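Local coordinates for protein alpha-1,2-Mannosidase (Trichoderma reesei, PDB 1HCU) that is a family 47 alpha-1,2-mannosidase that probably trims the alpha-1,2-linked mannoses of high-mannose N-glycans with the help of calcium, at residues 112-117 with 185-190; 222-227 with 233-238; 293-296 with 301-304. All coordinates share one frame; numbering follows the deposited sequence.

Contact 1: 112-117 with 185-190; sequences AYDLLR and WTRLSD
In the alpha-helical barrel of the glycosyl hydrolase family 47 fold, Asp114 of helix 98-117 and Arg187 of helix 182-192 form a buried salt bridge that joins two elements far apart in the chain. The helices do not pack closely here: the nearest pair of CA atoms, those of Asp114 and Arg187, lie 10.1 Å apart, and the long arginine side chain and the short aspartate, coming from opposite directions, span the interval. Arginine does most of the reaching. Its CG stands anti to the backbone N (chi1 -173°), the chain bends at the next bond, and the guanidinium arrives side-on, presenting NE together with one terminal nitrogen. Arg187 NE donates to Asp114 OD2 at 3.0 Å, using the syn lone pair of that oxygen. Arg187 NH2 gives to Asp114 OD1 at 2.9 Å, and both bonds are fairly straight, with N-H...O angles of 157°. The two flat groups are not coplanar, since their planes stand 44° apart; the carboxylate oxygens lie near the guanidinium plane, yet NH2 meets OD1 from above the carboxylate plane. The pair illustrates how buried charged groups take further polar partners. Asp114 OD2 also accepts from the backbone N of Ser491, which ties the C-terminal strand 489-491 to the bridge, and Arg187 NH1 is hydrogen-bonded to Tyr257 OH, a hydroxyl that Asp190 OD1 shares. With a leucine in place of Arg187, both bonds to Asp114 would go, and its buried carboxylate would probably be left without a countercharge from helix 182-192. Two separate bonds from one guanidinium, one to each oxygen, also restrain the rotation of the carboxylate, with Arg187 NH2 also lying 3.3 Å from Asp114 OD2.

Contact 2: 222-227 with 233-238; sequences IGTFVS and FQDSSG. With NAG (2-acetamido-2-deoxy-beta-D-glucopyranose), chain E.
Asp235 opens an Asx turn and points its carboxylate at the backbone where the loop 222-224 runs into strand 225-227, and the two oxygens take successive backbone N-H groups. Thr224 N donates to Asp235 OD1 at 2.7 Å and Phe225 N to Asp235 OD2 at 3.0 Å, each on a syn lone pair. The anti lone pair of OD1 receives Ser237 N, closing the turn, so this oxygen is held from both sides. The Phe225 ring stands 76° from the carboxylate plane and brings CD1, at its edge, toward OD2, while Gln234 NE2 comes obliquely beside Phe225 CB. Val226 CG2 lies over one face of the Phe233 ring, 3.8 Å from the centroid, a CH-pi contact beside the single backbone bridge of these two residues. Gly223 O sits at the ring edge, and Ile222 CB approaches obliquely, with CD1 near CE2 and CZ. Gly223 lets the backbones pass closely, since a CB there would run into Asp235 O. Thr224 OG1 donates to Ser237 O from well above the carbonyl plane. At the outer end, Ser227 meets the N-acetylglucosamine carried by Asn230, its OG 3.0 Å from the sugar O6.

Contact 3: 293-296 with 301-304; sequences LSSY and TSPN
Asn304 holds its carboxamide so that Ser295 OG lies exactly in the amide plane, where ND2 donates to it at 3.0 Å along a nearly straight path (166°). The Asn304 CG, placed between its own backbone N and carbonyl carbon (chi1 54°), brings the amide back toward the partner strand although the CB leads away. The other flat group, the Tyr296 ring, turns from the contact: only CB stays near, 4.2 Å from Thr301 CG2, while its OH bonds to Ile222 O. Between these side chains runs an antiparallel beta hairpin. Ser295 and Ser302 form its hydrogen-bonded pair, with Ser302 N to Ser295 O at 2.8 Å and Ser295 N to Ser302 O at 3.1 Å; Tyr296 and Thr301 form the non-hydrogen-bonded pair. Pro303 then centres an inverse gamma turn, so Ser302 O also accepts from Asn304 N, the two donors reaching it from opposite faces of its plane. A water joins Ser294 OG to Thr301 OG1 at the other side. The hairpin is the middle of a larger antiparallel sheet, in which Tyr296 pairs by backbone with Gly238 of strand 237-238. Separate backbone hydrogen bonds link Pro303 with Trp357 and Ser294 with Leu280 at the end of helix 263-280, while Leu293 packs on Phe331 and Leu335 of helix 326-344.

Overall arrangement
Contact 1 stands apart from the others, its nearest atoms about 17 Å from contact 2 and about 23 Å from contact 3, and it lies across the chain's centre from contact 3. Both its touching residues are buried, and a hydrogen-bonded salt bridge joins the two helical segments. Contacts 2 and 3 are partly buried and meet directly: strands 237-238 and 292-297 are neighbours in one sheet, with Gly238 N 2.9 Å from Tyr296 O. They differ in turn, since contact 2 is clamped by a carboxylate on backbone N-H groups, adds phenylalanine packing and reaches a glycan, whereas contact 3 is a backbone-paired hairpin bent by an inverse gamma turn.

Contact 1: 112-117 with 185-190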
loop_
_atom_site.group_PDB
_atom_site.type_symbol
_atom_site.label_atom_id
_atom_site.label_comp_id
_atom_site.label_asym_id
_atom_site.label_seq_id
_atom_site.Cartn_x
_atom_site.Cartn_y
_atom_site.Cartn_z
ATOM N N ALA A 112 9.928 6.469 -10.222
ATOM C CA ALA A 112 10.752 7.653 -10.422
ATOM C C ALA A 112 11.252 7.659 -11.865
ATOM O O ALA A 112 11.268 8.698 -12.526
ATOM C CB ALA A 112 11.933 7.641 -9.462
ATOM N N TYR A 113 11.650 6.494 -12.361
ATOM C CA TYR A 113 12.139 6.410 -13.728
ATOM C C TYR A 113 11.042 6.815 -14.722
ATOM O O TYR A 113 11.276 7.639 -15.607
ATOM C CB TYR A 113 12.626 4.991 -14.011
ATOM C CG TYR A 113 13.226 4.807 -15.381
ATOM C CD1 TYR A 113 14.494 5.297 -15.693
ATOM C CD2 TYR A 113 12.516 4.137 -16.370
ATOM C CE1 TYR A 113 15.033 5.117 -16.968
ATOM C CE2 TYR A 113 13.033 3.956 -17.626
ATOM C CZ TYR A 113 14.284 4.443 -17.928
ATOM O OH TYR A 113 14.747 4.266 -19.209
ATOM N N ASP A 114 9.844 6.256 -14.560
ATOM C CA ASP A 114 8.740 6.580 -15.454
ATOM C C ASP A 114 8.344 8.056 -15.388
ATOM O O ASP A 114 8.018 8.658 -16.409
ATOM C CB ASP A 114 7.516 5.701 -15.163
ATOM C CG ASP A 114 7.631 4.305 -15.775
ATOM O OD1 ASP A 114 8.364 4.150 -16.776
ATOM O OD2 ASP A 114 6.975 3.367 -15.273
ATOM N N LEU A 115 8.373 8.646 -14.199
ATOM C CA LEU A 115 8.011 10.049 -14.076
ATOM C C LEU A 115 9.078 10.967 -14.687
ATOM O O LEU A 115 8.752 11.874 -15.459
ATOM C CB LEU A 115 7.782 10.414 -12.606
ATOM C CG LEU A 115 6.583 9.742 -11.914
ATOM C CD1 LEU A 115 6.563 10.124 -10.441
ATOM C CD2 LEU A 115 5.287 10.158 -12.582
ATOM N N LEU A 116 10.345 10.717 -14.363
ATOM C CA LEU A 116 11.442 11.538 -14.877
ATOM C C LEU A 116 11.655 11.422 -16.392
ATOM O O LEU A 116 12.334 12.252 -16.988
ATOM C CB LEU A 116 12.744 11.208 -14.127
ATOM C CG LEU A 116 12.706 11.596 -12.641
ATOM C CD1 LEU A 116 14.054 11.334 -11.996
ATOM C CD2 LEU A 116 12.341 13.063 -12.506
ATOM N N ARG A 117 11.082 10.390 -17.007
ATOM C CA ARG A 117 11.185 10.211 -18.449
ATOM C C ARG A 117 9.873 10.602 -19.111
ATOM O O ARG A 117 9.800 10.737 -20.333
ATOM C CB ARG A 117 11.499 8.766 -18.815
ATOM C CG ARG A 117 12.875 8.315 -18.406
ATOM C CD ARG A 117 13.277 7.117 -19.213
ATOM N NE ARG A 117 13.563 7.477 -20.596
ATOM C CZ ARG A 117 13.619 6.600 -21.591
ATOM N NH1 ARG A 117 13.401 5.314 -21.346
ATOM N NH2 ARG A 117 13.893 7.005 -22.825
ATOM N N TRP A 185 7.553 -6.404 -11.651
ATOM C CA TRP A 185 8.411 -7.293 -12.422
ATOM C C TRP A 185 8.019 -7.280 -13.905
ATOM O O TRP A 185 8.877 -7.404 -14.779
ATOM C CB TRP A 185 8.357 -8.708 -11.832
ATOM C CG TRP A 185 9.212 -8.826 -10.592
ATOM C CD1 TRP A 185 9.051 -8.151 -9.409
ATOM C CD2 TRP A 185 10.409 -9.598 -10.453
ATOM N NE1 TRP A 185 10.081 -8.453 -8.551
ATOM C CE2 TRP A 185 10.930 -9.338 -9.164
ATOM C CE3 TRP A 185 11.097 -10.482 -11.296
ATOM C CZ2 TRP A 185 12.111 -9.932 -8.696
ATOM C CZ3 TRP A 185 12.275 -11.074 -10.830
ATOM C CH2 TRP A 185 12.766 -10.795 -9.542
ATOM N N THR A 186 6.729 -7.118 -14.190
ATOM C CA THR A 186 6.283 -7.053 -15.576
ATOM C C THR A 186 6.730 -5.704 -16.132
ATOM O O THR A 186 7.161 -5.603 -17.278
ATOM C CB THR A 186 4.741 -7.178 -15.703
ATOM O OG1 THR A 186 4.340 -8.515 -15.370
ATOM C CG2 THR A 186 4.293 -6.867 -17.125
ATOM N N ARG A 187 6.649 -4.674 -15.295
ATOM C CA ARG A 187 7.060 -3.327 -15.683
ATOM C C ARG A 187 8.550 -3.342 -16.020
ATOM O O ARG A 187 8.981 -2.727 -16.989
ATOM C CB ARG A 187 6.788 -2.334 -14.538
ATOM C CG ARG A 187 7.022 -0.873 -14.904
ATOM C CD ARG A 187 6.193 -0.499 -16.122
ATOM N NE ARG A 187 6.544 0.801 -16.690
ATOM C CZ ARG A 187 6.475 1.086 -17.991
ATOM N NH1 ARG A 187 6.074 0.154 -18.851
ATOM N NH2 ARG A 187 6.790 2.302 -18.434
ATOM N N LEU A 188 9.331 -4.058 -15.217
ATOM C CA LEU A 188 10.772 -4.142 -15.445
ATOM C C LEU A 188 11.081 -4.810 -16.804
ATOM O O LEU A 188 11.917 -4.317 -17.559
ATOM C CB LEU A 188 11.442 -4.916 -14.293
ATOM C CG LEU A 188 12.977 -4.972 -14.283
ATOM C CD1 LEU A 188 13.538 -3.568 -14.194
ATOM C CD2 LEU A 188 13.464 -5.810 -13.121
ATOM N N SER A 189 10.409 -5.923 -17.112
ATOM C CA SER A 189 10.626 -6.610 -18.387
ATOM C C SER A 189 10.317 -5.682 -19.552
ATOM O O SER A 189 11.039 -5.655 -20.544
ATOM C CB SER A 189 9.733 -7.848 -18.519
ATOM O OG SER A 189 10.111 -8.865 -17.616
ATOM N N ASP A 190 9.232 -4.930 -19.434
ATOM C CA ASP A 190 8.849 -4.022 -20.501
ATOM C C ASP A 190 9.872 -2.902 -20.677
ATOM O O ASP A 190 10.134 -2.462 -21.794
ATOM C CB ASP A 190 7.467 -3.428 -20.221
ATOM C CG ASP A 190 6.340 -4.406 -20.508
ATOM O OD1 ASP A 190 5.171 -4.037 -20.268
ATOM O OD2 ASP A 190 6.621 -5.532 -20.976
#

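Contact 2: 222-227 with 233-238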
loop_
_atom_site.group_PDB
_atom_site.type_symbol
_atom_site.label_atom_id
_atom_site.label_comp_id
_atom_site.label_asym_id
_atom_site.label_seq_id
_atom_site.Cartn_x
_atom_site.Cartn_y
_atom_site.Cartn_z
ATOM N N ILE A 222 -9.767 -16.947 -2.190
ATOM C CA ILE A 222 -8.770 -17.993 -1.993
ATOM C C ILE A 222 -8.169 -18.069 -0.599
ATOM O O ILE A 222 -8.445 -17.234 0.262
ATOM C CB ILE A 222 -7.612 -17.821 -3.020
ATOM C CG1 ILE A 222 -6.892 -16.478 -2.806
ATOM C CG2 ILE A 222 -8.182 -17.858 -4.437
ATOM C CD1 ILE A 222 -5.624 -16.292 -3.653
ATOM N N GLY A 223 -7.335 -19.085 -0.392
ATOM C CA GLY A 223 -6.673 -19.281 0.890
ATOM C C GLY A 223 -5.513 -18.311 1.048
ATOM O O GLY A 223 -5.219 -17.543 0.135
ATOM N N THR A 224 -4.839 -18.365 2.194
ATOM C CA THR A 224 -3.738 -17.463 2.499
ATOM C C THR A 224 -2.328 -17.989 2.209
ATOM O O THR A 224 -1.477 -17.249 1.717
ATOM C CB THR A 224 -3.797 -17.033 3.988
ATOM O OG1 THR A 224 -5.058 -16.414 4.261
ATOM C CG2 THR A 224 -2.684 -16.047 4.317
ATOM N N PHE A 225 -2.077 -19.256 2.516
ATOM C CA PHE A 225 -0.749 -19.831 2.305
ATOM C C PHE A 225 -0.658 -20.849 1.178
ATOM O O PHE A 225 -1.498 -21.742 1.054
ATOM C CB PHE A 225 -0.247 -20.441 3.610
ATOM C CG PHE A 225 -0.343 -19.502 4.784
ATOM C CD1 PHE A 225 -1.345 -19.661 5.741
ATOM C CD2 PHE A 225 0.562 -18.452 4.925
ATOM C CE1 PHE A 225 -1.443 -18.790 6.823
ATOM C CE2 PHE A 225 0.473 -17.573 6.002
ATOM C CZ PHE A 225 -0.531 -17.744 6.953
ATOM N N VAL A 226 0.381 -20.687 0.360
ATOM C CA VAL A 226 0.629 -21.546 -0.792
ATOM C C VAL A 226 1.982 -22.254 -0.689
ATOM O O VAL A 226 3.000 -21.643 -0.365
ATOM C CB VAL A 226 0.584 -20.732 -2.108
ATOM C CG1 VAL A 226 0.888 -21.638 -3.297
ATOM C CG2 VAL A 226 -0.769 -20.098 -2.276
ATOM N N SER A 227 1.964 -23.552 -0.963
ATOM C CA SER A 227 3.149 -24.402 -0.916
ATOM C C SER A 227 4.160 -24.006 -1.993
ATOM O O SER A 227 3.790 -23.812 -3.154
ATOM C CB SER A 227 2.717 -25.859 -1.123
ATOM O OG SER A 227 3.830 -26.698 -1.361
ATOM N N PHE A 233 -2.876 -24.831 -2.321
ATOM C CA PHE A 233 -3.337 -24.170 -1.101
ATOM C C PHE A 233 -3.565 -25.193 -0.005
ATOM O O PHE A 233 -3.899 -26.346 -0.274
ATOM C CB PHE A 233 -4.638 -23.401 -1.343
ATOM C CG PHE A 233 -4.473 -22.188 -2.209
ATOM C CD1 PHE A 233 -4.202 -22.317 -3.566
ATOM C CD2 PHE A 233 -4.586 -20.913 -1.664
ATOM C CE1 PHE A 233 -4.046 -21.197 -4.372
ATOM C CE2 PHE A 233 -4.432 -19.782 -2.463
ATOM C CZ PHE A 233 -4.162 -19.922 -3.822
ATOM N N GLN A 234 -3.396 -24.756 1.237
ATOM C CA GLN A 234 -3.567 -25.628 2.393
ATOM C C GLN A 234 -4.602 -25.108 3.390
ATOM O O GLN A 234 -4.786 -25.692 4.464
ATOM C CB GLN A 234 -2.235 -25.774 3.104
ATOM C CG GLN A 234 -1.568 -24.445 3.316
ATOM C CD GLN A 234 -0.521 -24.512 4.379
ATOM O OE1 GLN A 234 0.413 -25.317 4.299
ATOM N NE2 GLN A 234 -0.665 -23.671 5.400
ATOM N N ASP A 235 -5.262 -24.004 3.043
ATOM C CA ASP A 235 -6.274 -23.415 3.914
ATOM C C ASP A 235 -7.319 -22.648 3.101
ATOM O O ASP A 235 -7.121 -22.375 1.916
ATOM C CB ASP A 235 -5.609 -22.475 4.919
ATOM C CG ASP A 235 -4.972 -21.269 4.251
ATOM O OD1 ASP A 235 -5.717 -20.363 3.825
ATOM O OD2 ASP A 235 -3.725 -21.238 4.142
ATOM N N SER A 236 -8.428 -22.307 3.749
ATOM C CA SER A 236 -9.495 -21.567 3.099
ATOM C C SER A 236 -9.799 -20.280 3.867
ATOM O O SER A 236 -10.950 -19.849 3.936
ATOM C CB SER A 236 -10.756 -22.432 3.019
ATOM O OG SER A 236 -10.496 -23.641 2.324
ATOM N N SER A 237 -8.767 -19.669 4.443
ATOM C CA SER A 237 -8.951 -18.438 5.199
ATOM C C SER A 237 -8.350 -17.243 4.464
ATOM O O SER A 237 -7.480 -17.401 3.612
ATOM C CB SER A 237 -8.304 -18.557 6.580
ATOM O OG SER A 237 -6.892 -18.548 6.475
ATOM N N GLY A 238 -8.811 -16.044 4.802
ATOM C CA GLY A 238 -8.289 -14.862 4.150
ATOM C C GLY A 238 -8.990 -13.610 4.626
ATOM O O GLY A 238 -9.784 -13.668 5.570
HETATM C C1 NAG E . 2.317 -30.187 -1.669
HETATM C C2 NAG E . 1.743 -31.570 -1.336
HETATM C C3 NAG E . 1.320 -31.607 0.139
HETATM C C4 NAG E . 2.451 -31.135 1.060
HETATM C C5 NAG E . 2.981 -29.777 0.583
HETATM C C6 NAG E . 4.170 -29.301 1.386
HETATM C C7 NAG E . 0.598 -32.764 -3.095
HETATM C C8 NAG E . -0.569 -33.737 -3.105
HETATM N N2 NAG E . 0.581 -31.808 -2.172
HETATM O O3 NAG E . 0.932 -32.928 0.492
HETATM O O4 NAG E . 1.968 -31.010 2.393
HETATM O O5 NAG E . 3.402 -29.867 -0.790
HETATM O O6 NAG E . 4.283 -27.887 1.352
HETATM O O7 NAG E . 1.508 -32.886 -3.916
#

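Contact 3: 293-296 with 301-304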
loop_
_atom_site.group_PDB
_atom_site.type_symbol
_atom_site.label_atom_id
_atom_site.label_comp_id
_atom_site.label_asym_id
_atom_site.label_seq_id
_atom_site.Cartn_x
_atom_site.Cartn_y
_atom_site.Cartn_z
ATOM N N LEU A 293 -15.278 -4.721 6.425
ATOM C CA LEU A 293 -14.989 -6.012 5.809
ATOM C C LEU A 293 -14.537 -7.006 6.882
ATOM O O LEU A 293 -13.587 -6.738 7.635
ATOM C CB LEU A 293 -13.901 -5.870 4.729
ATOM C CG LEU A 293 -14.255 -5.015 3.499
ATOM C CD1 LEU A 293 -13.177 -5.139 2.411
ATOM C CD2 LEU A 293 -15.591 -5.474 2.953
ATOM N N SER A 294 -15.231 -8.141 6.965
ATOM C CA SER A 294 -14.884 -9.184 7.927
ATOM C C SER A 294 -13.824 -10.074 7.293
ATOM O O SER A 294 -13.628 -10.034 6.076
ATOM C CB SER A 294 -16.100 -10.060 8.263
ATOM O OG SER A 294 -17.092 -9.355 8.990
ATOM N N SER A 295 -13.144 -10.862 8.123
ATOM C CA SER A 295 -12.141 -11.802 7.647
ATOM C C SER A 295 -12.925 -13.095 7.503
ATOM O O SER A 295 -14.073 -13.173 7.950
ATOM C CB SER A 295 -11.032 -11.987 8.679
ATOM O OG SER A 295 -11.554 -12.549 9.868
ATOM N N TYR A 296 -12.321 -14.117 6.904
ATOM C CA TYR A 296 -13.040 -15.368 6.712
ATOM C C TYR A 296 -12.183 -16.611 6.799
ATOM O O TYR A 296 -10.963 -16.562 6.659
ATOM C CB TYR A 296 -13.764 -15.350 5.358
ATOM C CG TYR A 296 -12.831 -15.294 4.165
ATOM C CD1 TYR A 296 -12.262 -16.460 3.636
ATOM C CD2 TYR A 296 -12.482 -14.071 3.585
ATOM C CE1 TYR A 296 -11.358 -16.404 2.556
ATOM C CE2 TYR A 296 -11.587 -14.007 2.513
ATOM C CZ TYR A 296 -11.029 -15.179 2.007
ATOM O OH TYR A 296 -10.137 -15.111 0.969
ATOM N N THR A 301 -17.311 -16.034 8.864
ATOM C CA THR A 301 -16.632 -14.740 8.848
ATOM C C THR A 301 -16.442 -14.197 10.260
ATOM O O THR A 301 -17.212 -14.506 11.158
ATOM C CB THR A 301 -17.416 -13.704 8.005
ATOM O OG1 THR A 301 -18.697 -13.465 8.602
ATOM C CG2 THR A 301 -17.619 -14.218 6.576
ATOM N N SER A 302 -15.410 -13.388 10.452
ATOM C CA SER A 302 -15.125 -12.831 11.766
ATOM C C SER A 302 -15.165 -11.302 11.738
ATOM O O SER A 302 -14.449 -10.674 10.958
ATOM C CB SER A 302 -13.755 -13.320 12.236
ATOM O OG SER A 302 -13.428 -12.755 13.491
ATOM N N PRO A 303 -15.994 -10.689 12.601
ATOM C CA PRO A 303 -16.193 -9.235 12.735
ATOM C C PRO A 303 -14.971 -8.419 13.186
ATOM O O PRO A 303 -15.071 -7.622 14.117
ATOM C CB PRO A 303 -17.330 -9.123 13.764
ATOM C CG PRO A 303 -17.971 -10.481 13.776
ATOM C CD PRO A 303 -16.809 -11.416 13.586
ATOM N N ASN A 304 -13.829 -8.621 12.538
ATOM C CA ASN A 304 -12.616 -7.882 12.876
ATOM C C ASN A 304 -11.942 -7.282 11.637
ATOM O O ASN A 304 -11.982 -7.861 10.546
ATOM C CB ASN A 304 -11.619 -8.767 13.648
ATOM C CG ASN A 304 -11.286 -10.070 12.926
ATOM O OD1 ASN A 304 -10.558 -10.912 13.457
ATOM N ND2 ASN A 304 -11.817 -10.244 11.718
HETATM O O HOH W 1 -18.883 -11.412 10.708
#